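Local coordinates for protein beta-lactamase OXA-2 (Salmonella typhimurium, PDB 1K38) that hydrolyses beta-lactam antibiotics such as oxacillin to substituted beta-amino acids, acting as a class D serine beta-lactamase in antibiotic resistance, at residues A[10-14]-A[234-239]; A[19-23]-A[214-218]; A[189-193]-A[222-228]; A[196-200]-A[228-233]. All blocks are in the same frame, centred on the assembly; numbering follows the deposited sequence.

Following the chain from its N terminus, helix 11-16, the first helix, meets the end of helix 226-238 in interaction 1, whose loop encloses the other three contacts. Interaction 2 then pairs strand 21-27 with strand 208-217. Strand 184-192 reaches the start of the C-terminal helical region in interaction 3, and strand 196-205 reaches the next turns in interaction 4. Interactions 2, 3 and 4 cross one another, their segments alternating along the sequence, and the last two share R228. Together the four lay both terminal helices against one sheet, in which strands 21-27, 208-217, 196-205 and 184-192 are successive neighbours, and lead to the strand that probably binds substrate.

Interaction 1: residues A[10-14]-A[234-239]; sequences WRKFF and AILRSI
I235 projects from the C-terminal helix between the aromatic rings of W10 and F13, and its branches divide between the two rings. CG2 stands over the indole, 3.6 Å from the centroid of the W10 six-membered ring and only 12° off the ring normal, which fits a CH-pi contact. CG1 turns to the phenyl ring, where I235 CG1 lies 3.5 Å from F13 CD2. CD1 also lies beside W10, near CE3, with the F14 ring a little farther off. This division follows from the first torsion of I235 (chi1 -67°), which puts CG2 opposite the backbone N and swings CG1 to the side of that nitrogen.

F13 turns its ring face to the helix backbone at A234 and I235, and its CD1 meets A234 CB at 3.6 Å. The far end of the same ring reaches S238: F13 CZ is 3.9 Å from S238 CB. Beyond the six-membered ring of W10, I239 CG2 lies near the plane at the ring edge.

The polar part of the contact is a relay. W10 NE1 donates to a water at 2.9 Å, and that water donates to S238 OG at 2.7 Å. With chi1 at 77°, S238 OG sits between the serine's own N and carbonyl carbon, from where it donates 2.6 Å to I235 O on a lone pair in the carbonyl plane. I235 O also accepts from I239 N.

The joint therefore combines apolar packing with a one-way chain of donors, indole to water to hydroxyl to carbonyl, which probably strengthens each successive bond and settles the indole's polar edge beside the last turn of the helix.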
loop_
_atom_site.group_PDB
_atom_site.type_symbol
_atom_site.label_atom_id
_atom_site.label_comp_id
_atom_site.label_asym_id
_atom_site.label_seq_id
_atom_site.Cartn_x
_atom_site.Cartn_y
_atom_site.Cartn_z
ATOM N N TRP A 10 15.272 6.240 -26.225
ATOM C CA TRP A 10 15.433 6.304 -24.779
ATOM C C TRP A 10 16.901 6.334 -24.383
ATOM O O TRP A 10 17.233 6.459 -23.208
ATOM C CB TRP A 10 14.731 5.125 -24.102
ATOM C CG TRP A 10 13.249 5.323 -23.979
ATOM C CD1 TRP A 10 12.534 6.426 -24.356
ATOM C CD2 TRP A 10 12.297 4.400 -23.432
ATOM N NE1 TRP A 10 11.200 6.247 -24.077
ATOM C CE2 TRP A 10 11.026 5.013 -23.509
ATOM C CE3 TRP A 10 12.396 3.113 -22.883
ATOM C CZ2 TRP A 10 9.860 4.383 -23.057
ATOM C CZ3 TRP A 10 11.238 2.487 -22.434
ATOM C CH2 TRP A 10 9.983 3.126 -22.525
ATOM N N ARG A 11 17.785 6.228 -25.368
ATOM C CA ARG A 11 19.209 6.265 -25.078
ATOM C C ARG A 11 19.567 7.605 -24.446
ATOM O O ARG A 11 20.510 7.695 -23.662
ATOM C CB ARG A 11 20.028 6.056 -26.355
ATOM C CG ARG A 11 21.532 6.099 -26.126
ATOM C CD ARG A 11 22.296 5.505 -27.298
ATOM N NE ARG A 11 21.915 4.114 -27.530
ATOM C CZ ARG A 11 22.532 3.296 -28.375
ATOM N NH1 ARG A 11 23.573 3.723 -29.079
ATOM N NH2 ARG A 11 22.109 2.046 -28.517
ATOM N N LYS A 12 18.803 8.643 -24.773
ATOM C CA LYS A 12 19.069 9.969 -24.226
ATOM C C LYS A 12 18.954 9.994 -22.709
ATOM O O LYS A 12 19.649 10.759 -22.042
ATOM C CB LYS A 12 18.118 11.008 -24.826
ATOM C CG LYS A 12 16.661 10.836 -24.440
ATOM C CD LYS A 12 15.829 11.973 -25.004
ATOM C CE LYS A 12 14.355 11.790 -24.698
ATOM N NZ LYS A 12 13.545 12.923 -25.231
ATOM N N PHE A 13 18.077 9.160 -22.162
ATOM C CA PHE A 13 17.903 9.106 -20.718
ATOM C C PHE A 13 19.094 8.424 -20.057
ATOM O O PHE A 13 19.525 8.826 -18.976
ATOM C CB PHE A 13 16.605 8.378 -20.366
ATOM C CG PHE A 13 15.365 9.127 -20.775
ATOM C CD1 PHE A 13 15.059 10.357 -20.200
ATOM C CD2 PHE A 13 14.517 8.614 -21.750
ATOM C CE1 PHE A 13 13.926 11.065 -20.592
ATOM C CE2 PHE A 13 13.383 9.311 -22.148
ATOM C CZ PHE A 13 13.085 10.540 -21.569
ATOM N N PHE A 14 19.631 7.395 -20.703
ATOM C CA PHE A 14 20.786 6.698 -20.153
ATOM C C PHE A 14 22.032 7.561 -20.289
ATOM O O PHE A 14 22.848 7.629 -19.375
ATOM C CB PHE A 14 21.007 5.357 -20.857
ATOM C CG PHE A 14 20.026 4.292 -20.451
ATOM C CD1 PHE A 14 18.752 4.249 -21.002
ATOM C CD2 PHE A 14 20.372 3.344 -19.493
ATOM C CE1 PHE A 14 17.832 3.274 -20.604
ATOM C CE2 PHE A 14 19.462 2.368 -19.089
ATOM C CZ PHE A 14 18.191 2.332 -19.645
ATOM N N ALA A 234 12.579 9.309 -15.110
ATOM C CA ALA A 234 12.586 10.191 -16.276
ATOM C C ALA A 234 11.758 9.559 -17.391
ATOM O O ALA A 234 10.946 10.224 -18.036
ATOM C CB ALA A 234 14.011 10.432 -16.754
ATOM N N ILE A 235 11.967 8.265 -17.613
ATOM C CA ILE A 235 11.228 7.550 -18.646
ATOM C C ILE A 235 9.740 7.463 -18.304
ATOM O O ILE A 235 8.887 7.731 -19.154
ATOM C CB ILE A 235 11.824 6.136 -18.861
ATOM C CG1 ILE A 235 13.226 6.275 -19.466
ATOM C CG2 ILE A 235 10.918 5.300 -19.764
ATOM C CD1 ILE A 235 13.966 4.964 -19.665
ATOM N N LEU A 236 9.419 7.108 -17.061
ATOM C CA LEU A 236 8.021 7.014 -16.661
ATOM C C LEU A 236 7.321 8.363 -16.830
ATOM O O LEU A 236 6.183 8.427 -17.293
ATOM C CB LEU A 236 7.907 6.538 -15.211
ATOM C CG LEU A 236 8.292 5.077 -14.956
ATOM C CD1 LEU A 236 8.075 4.741 -13.487
ATOM C CD2 LEU A 236 7.452 4.163 -15.845
ATOM N N ARG A 237 8.003 9.443 -16.464
ATOM C CA ARG A 237 7.411 10.766 -16.617
ATOM C C ARG A 237 7.170 11.079 -18.097
ATOM O O ARG A 237 6.148 11.675 -18.449
ATOM C CB ARG A 237 8.313 11.848 -16.004
ATOM C CG ARG A 237 8.348 11.866 -14.474
ATOM C CD ARG A 237 8.966 13.163 -13.950
ATOM N NE ARG A 237 10.355 13.334 -14.369
ATOM C CZ ARG A 237 11.403 12.799 -13.743
ATOM N NH1 ARG A 237 11.230 12.058 -12.655
ATOM N NH2 ARG A 237 12.628 13.000 -14.210
ATOM N N SER A 238 8.091 10.661 -18.963
ATOM C CA SER A 238 7.953 10.930 -20.394
ATOM C C SER A 238 6.720 10.273 -21.010
ATOM O O SER A 238 6.215 10.738 -22.031
ATOM C CB SER A 238 9.217 10.499 -21.157
ATOM O OG SER A 238 9.280 9.097 -21.344
ATOM N N ILE A 239 6.239 9.190 -20.406
ATOM C CA ILE A 239 5.039 8.534 -20.918
ATOM C C ILE A 239 3.871 8.747 -19.960
ATOM O O ILE A 239 2.904 7.985 -19.948
ATOM C CB ILE A 239 5.252 7.017 -21.158
ATOM C CG1 ILE A 239 5.567 6.299 -19.844
ATOM C CG2 ILE A 239 6.378 6.812 -22.158
ATOM C CD1 ILE A 239 5.654 4.789 -19.996
HETATM O O HOH W 1 9.423 8.546 -23.934
#

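Interaction 2: residues A[19-23]-A[214-218]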
loop_
_atom_site.group_PDB
_atom_site.type_symbol
_atom_site.label_atom_id
_atom_site.label_comp_id
_atom_site.label_asym_id
_atom_site.label_seq_id
_atom_site.Cartn_x
_atom_site.Cartn_y
_atom_site.Cartn_z
ATOM N N ALA A 19 25.012 6.346 -18.139
ATOM C CA ALA A 19 24.831 4.971 -17.705
ATOM C C ALA A 19 24.659 4.018 -18.877
ATOM O O ALA A 19 24.237 4.411 -19.965
ATOM C CB ALA A 19 23.617 4.878 -16.780
ATOM N N LYS A 20 25.000 2.759 -18.638
ATOM C CA LYS A 20 24.864 1.719 -19.644
ATOM C C LYS A 20 23.935 0.668 -19.053
ATOM O O LYS A 20 24.176 0.161 -17.961
ATOM C CB LYS A 20 26.225 1.095 -19.962
ATOM C CG LYS A 20 27.245 2.082 -20.515
ATOM C CD LYS A 20 26.757 2.730 -21.804
ATOM C CE LYS A 20 27.761 3.744 -22.329
ATOM N NZ LYS A 20 27.278 4.407 -23.570
ATOM N N GLY A 21 22.863 0.348 -19.762
ATOM C CA GLY A 21 21.947 -0.642 -19.241
ATOM C C GLY A 21 20.772 -0.926 -20.147
ATOM O O GLY A 21 20.815 -0.673 -21.352
ATOM N N THR A 22 19.712 -1.452 -19.547
ATOM C CA THR A 22 18.502 -1.806 -20.276
ATOM C C THR A 22 17.275 -1.486 -19.435
ATOM O O THR A 22 17.365 -1.322 -18.222
ATOM C CB THR A 22 18.477 -3.323 -20.591
ATOM O OG1 THR A 22 17.328 -3.640 -21.389
ATOM C CG2 THR A 22 18.419 -4.141 -19.294
ATOM N N ILE A 23 16.135 -1.355 -20.095
ATOM C CA ILE A 23 14.886 -1.133 -19.392
ATOM C C ILE A 23 13.743 -1.665 -20.234
ATOM O O ILE A 23 13.733 -1.526 -21.459
ATOM C CB ILE A 23 14.617 0.363 -19.051
ATOM C CG1 ILE A 23 13.371 0.461 -18.160
ATOM C CG2 ILE A 23 14.417 1.187 -20.324
ATOM C CD1 ILE A 23 13.070 1.863 -17.660
ATOM N N LEU A 214 14.603 -2.242 -14.860
ATOM C CA LEU A 214 15.832 -1.660 -15.368
ATOM C C LEU A 214 17.048 -2.192 -14.648
ATOM O O LEU A 214 16.993 -2.483 -13.459
ATOM C CB LEU A 214 15.821 -0.128 -15.197
ATOM C CG LEU A 214 17.165 0.623 -15.346
ATOM C CD1 LEU A 214 16.906 2.022 -15.863
ATOM C CD2 LEU A 214 17.918 0.684 -14.005
ATOM N N ASN A 215 18.136 -2.372 -15.387
ATOM C CA ASN A 215 19.390 -2.730 -14.750
ATOM C C ASN A 215 20.474 -1.971 -15.491
ATOM O O ASN A 215 20.338 -1.667 -16.679
ATOM C CB ASN A 215 19.662 -4.257 -14.661
ATOM C CG ASN A 215 19.842 -4.940 -16.000
ATOM O OD1 ASN A 215 20.733 -4.607 -16.784
ATOM N ND2 ASN A 215 19.009 -5.943 -16.253
ATOM N N ILE A 216 21.507 -1.592 -14.751
ATOM C CA ILE A 216 22.626 -0.845 -15.307
ATOM C C ILE A 216 23.917 -1.314 -14.673
ATOM O O ILE A 216 23.920 -1.831 -13.558
ATOM C CB ILE A 216 22.523 0.676 -15.016
ATOM C CG1 ILE A 216 22.331 0.918 -13.513
ATOM C CG2 ILE A 216 21.391 1.293 -15.835
ATOM C CD1 ILE A 216 22.454 2.379 -13.107
ATOM N N ASP A 217 25.021 -1.143 -15.388
ATOM C CA ASP A 217 26.305 -1.510 -14.819
ATOM C C ASP A 217 26.641 -0.383 -13.849
ATOM O O ASP A 217 26.174 0.746 -14.019
ATOM C CB ASP A 217 27.378 -1.599 -15.905
ATOM C CG ASP A 217 27.073 -2.659 -16.931
ATOM O OD1 ASP A 217 26.488 -3.693 -16.548
ATOM O OD2 ASP A 217 27.433 -2.470 -18.113
ATOM N N THR A 218 27.443 -0.681 -12.834
ATOM C CA THR A 218 27.814 0.341 -11.859
ATOM C C THR A 218 29.328 0.454 -11.698
ATOM O O THR A 218 29.882 0.074 -10.668
ATOM C CB THR A 218 27.188 0.057 -10.475
ATOM O OG1 THR A 218 27.674 -1.193 -9.969
ATOM C CG2 THR A 218 25.666 0.005 -10.580
HETATM O O HOH W 2 26.466 2.557 -16.126
#
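K20, T22, N215 and D217 meet through their backbones, in three hydrogen bonds. D217 N donates to K20 O at 3.0 Å, and T22 and N215 exchange a pair. T22 N reaches N215 O at 2.9 Å. In return, N215 N donates to T22 O at 3.1 Å. G21 faces I216 in the non-hydrogen-bonded pair, where the two CA atoms close to 4.0 Å and G21 CA comes 3.2 Å from N215 O. A water extends the pairing past D217, accepting from K20 N and donating to D217 O.

The two strands run antiparallel, at 175°, as central neighbours in the sheet of the serine beta-lactamase and penicillin-binding protein fold. On one face T22 CG2 rests 3.4 Å from N215 OD1, with the amide nitrogen of the same residue hardly farther. On the other, I23 CG1 packs 3.9 Å from L214 CB.

A second shell fixes these groups. T22 OG1, opposite the backbone N (chi1 -176°), is hydrogen-bonded to the carbonyls of F38 and D39, leaving CG2 to face N215. R42 holds both N215 OD1 and, through a salt bridge, D217 OD1. Across the sheet, I23 and L214 lie under F14, I231, V232 and I235 of the two terminal helices.

Interaction 3: residues A[189-193]-A[222-228]. With FMT (formic acid), chain C.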
loop_
_atom_site.group_PDB
_atom_site.type_symbol
_atom_site.label_atom_id
_atom_site.label_comp_id
_atom_site.label_asym_id
_atom_site.label_seq_id
_atom_site.Cartn_x
_atom_site.Cartn_y
_atom_site.Cartn_z
ATOM N N LYS A 189 11.399 -2.256 -5.995
ATOM C CA LYS A 189 12.487 -2.811 -5.200
ATOM C C LYS A 189 13.811 -2.612 -5.921
ATOM O O LYS A 189 13.937 -2.918 -7.108
ATOM C CB LYS A 189 12.271 -4.307 -4.960
ATOM C CG LYS A 189 13.319 -4.941 -4.047
ATOM C CD LYS A 189 13.076 -4.558 -2.593
ATOM C CE LYS A 189 14.330 -4.740 -1.752
ATOM N NZ LYS A 189 15.352 -3.703 -2.083
ATOM N N THR A 190 14.797 -2.093 -5.198
ATOM C CA THR A 190 16.120 -1.889 -5.764
ATOM C C THR A 190 16.988 -3.112 -5.513
ATOM O O THR A 190 16.672 -3.963 -4.673
ATOM C CB THR A 190 16.833 -0.698 -5.116
ATOM O OG1 THR A 190 16.846 -0.882 -3.695
ATOM C CG2 THR A 190 16.140 0.599 -5.455
ATOM N N GLY A 191 18.085 -3.189 -6.253
ATOM C CA GLY A 191 19.028 -4.277 -6.091
ATOM C C GLY A 191 20.411 -3.821 -6.513
ATOM O O GLY A 191 20.540 -2.984 -7.409
ATOM N N TRP A 192 21.439 -4.341 -5.845
ATOM C CA TRP A 192 22.829 -4.027 -6.178
ATOM C C TRP A 192 23.741 -5.093 -5.598
ATOM O O TRP A 192 23.681 -5.384 -4.406
ATOM C CB TRP A 192 23.253 -2.663 -5.623
ATOM C CG TRP A 192 24.655 -2.287 -6.029
ATOM C CD1 TRP A 192 25.152 -2.239 -7.302
ATOM C CD2 TRP A 192 25.732 -1.891 -5.166
ATOM N NE1 TRP A 192 26.467 -1.840 -7.286
ATOM C CE2 TRP A 192 26.849 -1.619 -5.990
ATOM C CE3 TRP A 192 25.862 -1.740 -3.778
ATOM C CZ2 TRP A 192 28.081 -1.201 -5.470
ATOM C CZ3 TRP A 192 27.088 -1.324 -3.260
ATOM C CH2 TRP A 192 28.180 -1.060 -4.107
ATOM N N GLU A 193 24.584 -5.681 -6.439
ATOM C CA GLU A 193 25.502 -6.696 -5.948
ATOM C C GLU A 193 26.958 -6.321 -6.193
ATOM O O GLU A 193 27.842 -7.171 -6.137
ATOM C CB GLU A 193 25.176 -8.063 -6.560
ATOM C CG GLU A 193 24.858 -8.064 -8.044
ATOM C CD GLU A 193 26.030 -7.644 -8.897
ATOM O OE1 GLU A 193 26.403 -6.455 -8.850
ATOM O OE2 GLU A 193 26.580 -8.508 -9.613
ATOM N N MET A 222 28.894 2.599 -5.588
ATOM C CA MET A 222 27.844 3.331 -4.881
ATOM C C MET A 222 27.421 4.640 -5.543
ATOM O O MET A 222 26.249 5.012 -5.496
ATOM C CB MET A 222 28.263 3.616 -3.434
ATOM C CG MET A 222 28.372 2.378 -2.560
ATOM S SD MET A 222 27.422 2.540 -1.030
ATOM C CE MET A 222 25.910 1.719 -1.511
ATOM N N ASP A 223 28.372 5.337 -6.159
ATOM C CA ASP A 223 28.083 6.607 -6.811
ATOM C C ASP A 223 27.134 6.503 -8.006
ATOM O O ASP A 223 26.626 7.516 -8.478
ATOM C CB ASP A 223 29.381 7.288 -7.259
ATOM C CG ASP A 223 30.280 7.662 -6.091
ATOM O OD1 ASP A 223 29.767 8.222 -5.099
ATOM O OD2 ASP A 223 31.499 7.405 -6.171
ATOM N N ASP A 224 26.897 5.287 -8.496
ATOM C CA ASP A 224 25.996 5.097 -9.636
ATOM C C ASP A 224 24.584 4.688 -9.229
ATOM O O ASP A 224 23.673 4.715 -10.049
ATOM C CB ASP A 224 26.519 4.018 -10.593
ATOM C CG ASP A 224 27.700 4.474 -11.414
ATOM O OD1 ASP A 224 27.875 5.698 -11.584
ATOM O OD2 ASP A 224 28.442 3.594 -11.910
ATOM N N LEU A 225 24.399 4.316 -7.968
ATOM C CA LEU A 225 23.095 3.848 -7.519
ATOM C C LEU A 225 21.925 4.806 -7.721
ATOM O O LEU A 225 20.815 4.363 -8.010
ATOM C CB LEU A 225 23.178 3.402 -6.056
ATOM C CG LEU A 225 24.194 2.268 -5.841
ATOM C CD1 LEU A 225 24.096 1.756 -4.423
ATOM C CD2 LEU A 225 23.937 1.132 -6.831
ATOM N N PHE A 226 22.158 6.110 -7.596
ATOM C CA PHE A 226 21.065 7.062 -7.778
ATOM C C PHE A 226 20.507 7.018 -9.200
ATOM O O PHE A 226 19.359 7.392 -9.437
ATOM C CB PHE A 226 21.524 8.496 -7.468
ATOM C CG PHE A 226 22.324 9.133 -8.572
ATOM C CD1 PHE A 226 23.674 8.827 -8.747
ATOM C CD2 PHE A 226 21.717 10.023 -9.456
ATOM C CE1 PHE A 226 24.405 9.402 -9.788
ATOM C CE2 PHE A 226 22.442 10.599 -10.501
ATOM C CZ PHE A 226 23.787 10.285 -10.663
ATOM N N LYS A 227 21.325 6.558 -10.141
ATOM C CA LYS A 227 20.928 6.492 -11.543
ATOM C C LYS A 227 19.792 5.518 -11.817
ATOM O O LYS A 227 19.067 5.668 -12.799
ATOM C CB LYS A 227 22.134 6.117 -12.408
ATOM C CG LYS A 227 23.302 7.074 -12.266
ATOM C CD LYS A 227 24.477 6.610 -13.097
ATOM C CE LYS A 227 25.656 7.559 -12.959
ATOM N NZ LYS A 227 26.759 7.180 -13.881
ATOM N N ARG A 228 19.645 4.515 -10.959
ATOM C CA ARG A 228 18.591 3.524 -11.142
ATOM C C ARG A 228 17.228 4.203 -11.160
ATOM O O ARG A 228 16.477 4.085 -12.131
ATOM C CB ARG A 228 18.660 2.480 -10.028
ATOM C CG ARG A 228 19.957 1.673 -10.037
ATOM C CD ARG A 228 20.053 0.757 -8.834
ATOM N NE ARG A 228 19.991 1.512 -7.581
ATOM C CZ ARG A 228 20.055 0.966 -6.372
ATOM N NH1 ARG A 228 20.183 -0.348 -6.241
ATOM N NH2 ARG A 228 19.983 1.737 -5.293
HETATM C C FMT C . 20.222 -2.314 -3.208
HETATM O O1 FMT C . 20.662 -0.972 -3.746
HETATM O O2 FMT C . 18.864 -2.219 -2.483
#
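R228 reaches across to T190 and G191 with a side chain that can be followed atom by atom. Its CB points toward strand 189-192, and CG packs on I216 of strand 208-217. R228 CD passes 4.0 Å from G191 O. A bend at chi3 (-59°) then turns the chain, so that R228 NE can donate back to L225 O, 3.0 Å away, an acceptor also used by R228 N.

At CZ the guanidinium is sandwiched, with T190 CG2 and L225 CD2 each 3.9 Å above opposite faces and over the centre. NH1 carries the polar contacts. R228 NH1 donates 2.9 Å to G191 O, which lies in the guanidinium plane but is approached from above its own carbonyl plane, in a bent bond of 135°. R228 NH1 also gives a straighter bond of 159° to O1 of a formic acid molecule, 2.6 Å away. NH2 adds only a weak bond to the same O1. The other oxygen of the ligand, O2, accepts from T190 OG1 at 2.7 Å, and S99 OG also binds the formic acid.

L225 CD2 also serves an aromatic ring: it lies 3.6 Å from the centroid of the W192 five-membered ring, over its face. M222 makes a Met-aromatic contact, its CE nearest W192 CZ3, while W192 NE1 bonds to T218 OG1.

K189, T190 and G191 form the K-T-G motif of serine beta-lactamases, a substrate-binding element by similarity. The formic acid, probably from the crystallisation liquor, lies between this strand and R228 much as the carboxylate of a bound beta-lactam is expected to in class D enzymes.

Interaction 4: residues A[196-200]-A[228-233]; sequences MGWWV and REAIVR. With FMT (formic acid), chain C.
Strand 196-200 and helix 228-233 cross at -45° with their axes 8.5 Å apart, and W199 CA and R228 CA make the closest CA approach, 5.9 Å. This is the C-terminal helix lying on the central sheet of the beta-lactamase fold, and W199 makes the largest contribution of any residue to the interface. With CG opposite its backbone N, the indole extends from the strand to the helix.

E229 crosses one ring face: E229 CG lies 3.3 Å from the centroid of the W199 six-membered ring and 3° off its normal, a CH-pi contact. Its carboxylate continues the layer, stacked with planes 10° apart. At the ring edge, in plane, V232 CB meets W199 CE3 at 3.5 Å. W199 CH2 in turn lies over a face of the R233 guanidinium, 4.0 Å from R233 NE.

R233 keeps the carboxylate in place by a side-on grip on one oxygen. R233 NH2 reaches E229 OE1 at 3.0 Å from the syn side, tilted out of the carboxylate plane. OE1 also takes a salt bridge from R182 of the second subunit, and R233 NH2 pairs with E179, so the cluster extends to the dimer interface. R233 NE donates to E229 OE1 at 2.8 Å, on the anti lone pair.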
loop_
_atom_site.group_PDB
_atom_site.type_symbol
_atom_site.label_atom_id
_atom_site.label_comp_id
_atom_site.label_asym_id
_atom_site.label_seq_id
_atom_site.Cartn_x
_atom_site.Cartn_y
_atom_site.Cartn_z
ATOM N N MET A 196 26.364 -4.494 -10.778
ATOM C CA MET A 196 25.077 -4.467 -11.468
ATOM C C MET A 196 23.997 -3.910 -10.545
ATOM O O MET A 196 23.864 -4.360 -9.410
ATOM C CB MET A 196 24.709 -5.897 -11.889
ATOM C CG MET A 196 23.216 -6.171 -11.996
ATOM S SD MET A 196 22.624 -6.109 -13.687
ATOM C CE MET A 196 23.366 -4.630 -14.271
ATOM N N GLY A 197 23.220 -2.946 -11.036
ATOM C CA GLY A 197 22.165 -2.368 -10.220
ATOM C C GLY A 197 20.800 -2.509 -10.870
ATOM O O GLY A 197 20.683 -2.418 -12.092
ATOM N N TRP A 198 19.771 -2.727 -10.056
ATOM C CA TRP A 198 18.397 -2.895 -10.543
ATOM C C TRP A 198 17.383 -1.969 -9.888
ATOM O O TRP A 198 17.589 -1.460 -8.793
ATOM C CB TRP A 198 17.824 -4.275 -10.191
ATOM C CG TRP A 198 18.389 -5.507 -10.780
ATOM C CD1 TRP A 198 19.378 -6.287 -10.256
ATOM C CD2 TRP A 198 17.875 -6.214 -11.914
ATOM N NE1 TRP A 198 19.505 -7.449 -10.988
ATOM C CE2 TRP A 198 18.594 -7.428 -12.011
ATOM C CE3 TRP A 198 16.871 -5.942 -12.856
ATOM C CZ2 TRP A 198 18.340 -8.372 -13.013
ATOM C CZ3 TRP A 198 16.618 -6.883 -13.853
ATOM C CH2 TRP A 198 17.352 -8.085 -13.921
ATOM N N TRP A 199 16.267 -1.788 -10.584
ATOM C CA TRP A 199 15.100 -1.123 -10.021
ATOM C C TRP A 199 13.975 -1.739 -10.828
ATOM O O TRP A 199 13.926 -1.609 -12.054
ATOM C CB TRP A 199 15.073 0.406 -10.128
ATOM C CG TRP A 199 14.092 0.970 -9.088
ATOM C CD1 TRP A 199 13.876 0.482 -7.821
ATOM C CD2 TRP A 199 13.255 2.127 -9.210
ATOM N NE1 TRP A 199 12.965 1.265 -7.152
ATOM C CE2 TRP A 199 12.567 2.283 -7.979
ATOM C CE3 TRP A 199 13.019 3.050 -10.234
ATOM C CZ2 TRP A 199 11.664 3.326 -7.751
ATOM C CZ3 TRP A 199 12.120 4.087 -10.009
ATOM C CH2 TRP A 199 11.453 4.218 -8.776
ATOM N N VAL A 200 13.114 -2.481 -10.142
ATOM C CA VAL A 200 11.987 -3.131 -10.798
ATOM C C VAL A 200 10.732 -2.867 -9.988
ATOM O O VAL A 200 10.802 -2.648 -8.776
ATOM C CB VAL A 200 12.207 -4.658 -10.932
ATOM C CG1 VAL A 200 13.559 -4.929 -11.585
ATOM C CG2 VAL A 200 12.121 -5.338 -9.569
ATOM N N ARG A 228 19.645 4.515 -10.959
ATOM C CA ARG A 228 18.591 3.524 -11.142
ATOM C C ARG A 228 17.228 4.203 -11.160
ATOM O O ARG A 228 16.477 4.085 -12.131
ATOM C CB ARG A 228 18.660 2.480 -10.028
ATOM C CG ARG A 228 19.957 1.673 -10.037
ATOM C CD ARG A 228 20.053 0.757 -8.834
ATOM N NE ARG A 228 19.991 1.512 -7.581
ATOM C CZ ARG A 228 20.055 0.966 -6.372
ATOM N NH1 ARG A 228 20.183 -0.348 -6.241
ATOM N NH2 ARG A 228 19.983 1.737 -5.293
ATOM N N GLU A 229 16.910 4.926 -10.092
ATOM C CA GLU A 229 15.634 5.628 -10.032
ATOM C C GLU A 229 15.577 6.832 -10.971
ATOM O O GLU A 229 14.524 7.134 -11.538
ATOM C CB GLU A 229 15.335 6.089 -8.600
ATOM C CG GLU A 229 14.816 4.987 -7.691
ATOM C CD GLU A 229 14.135 5.531 -6.442
ATOM O OE1 GLU A 229 13.407 6.543 -6.549
ATOM O OE2 GLU A 229 14.312 4.937 -5.358
ATOM N N ALA A 230 16.701 7.518 -11.150
ATOM C CA ALA A 230 16.714 8.692 -12.015
ATOM C C ALA A 230 16.296 8.360 -13.445
ATOM O O ALA A 230 15.468 9.051 -14.033
ATOM C CB ALA A 230 18.096 9.338 -12.006
ATOM N N ILE A 231 16.875 7.304 -14.005
ATOM C CA ILE A 231 16.551 6.910 -15.369
ATOM C C ILE A 231 15.105 6.427 -15.493
ATOM O O ILE A 231 14.375 6.860 -16.382
ATOM C CB ILE A 231 17.522 5.813 -15.864
ATOM C CG1 ILE A 231 18.946 6.379 -15.887
ATOM C CG2 ILE A 231 17.114 5.330 -17.254
ATOM C CD1 ILE A 231 20.031 5.339 -16.091
ATOM N N VAL A 232 14.684 5.534 -14.601
ATOM C CA VAL A 232 13.320 5.029 -14.658
ATOM C C VAL A 232 12.287 6.138 -14.492
ATOM O O VAL A 232 11.315 6.208 -15.247
ATOM C CB VAL A 232 13.064 3.960 -13.577
ATOM C CG1 VAL A 232 11.596 3.537 -13.607
ATOM C CG2 VAL A 232 13.958 2.755 -13.819
ATOM N N ARG A 233 12.487 7.002 -13.504
ATOM C CA ARG A 233 11.539 8.082 -13.278
ATOM C C ARG A 233 11.445 9.022 -14.476
ATOM O O ARG A 233 10.355 9.471 -14.822
ATOM C CB ARG A 233 11.903 8.862 -12.012
ATOM C CG ARG A 233 11.639 8.090 -10.723
ATOM C CD ARG A 233 12.073 8.892 -9.505
ATOM N NE ARG A 233 11.843 8.172 -8.253
ATOM C CZ ARG A 233 10.695 8.181 -7.582
ATOM N NH1 ARG A 233 9.662 8.879 -8.036
ATOM N NH2 ARG A 233 10.579 7.486 -6.457
HETATM C C FMT C . 20.222 -2.314 -3.208
HETATM O O1 FMT C . 20.662 -0.972 -3.746
HETATM O O2 FMT C . 18.864 -2.219 -2.483
#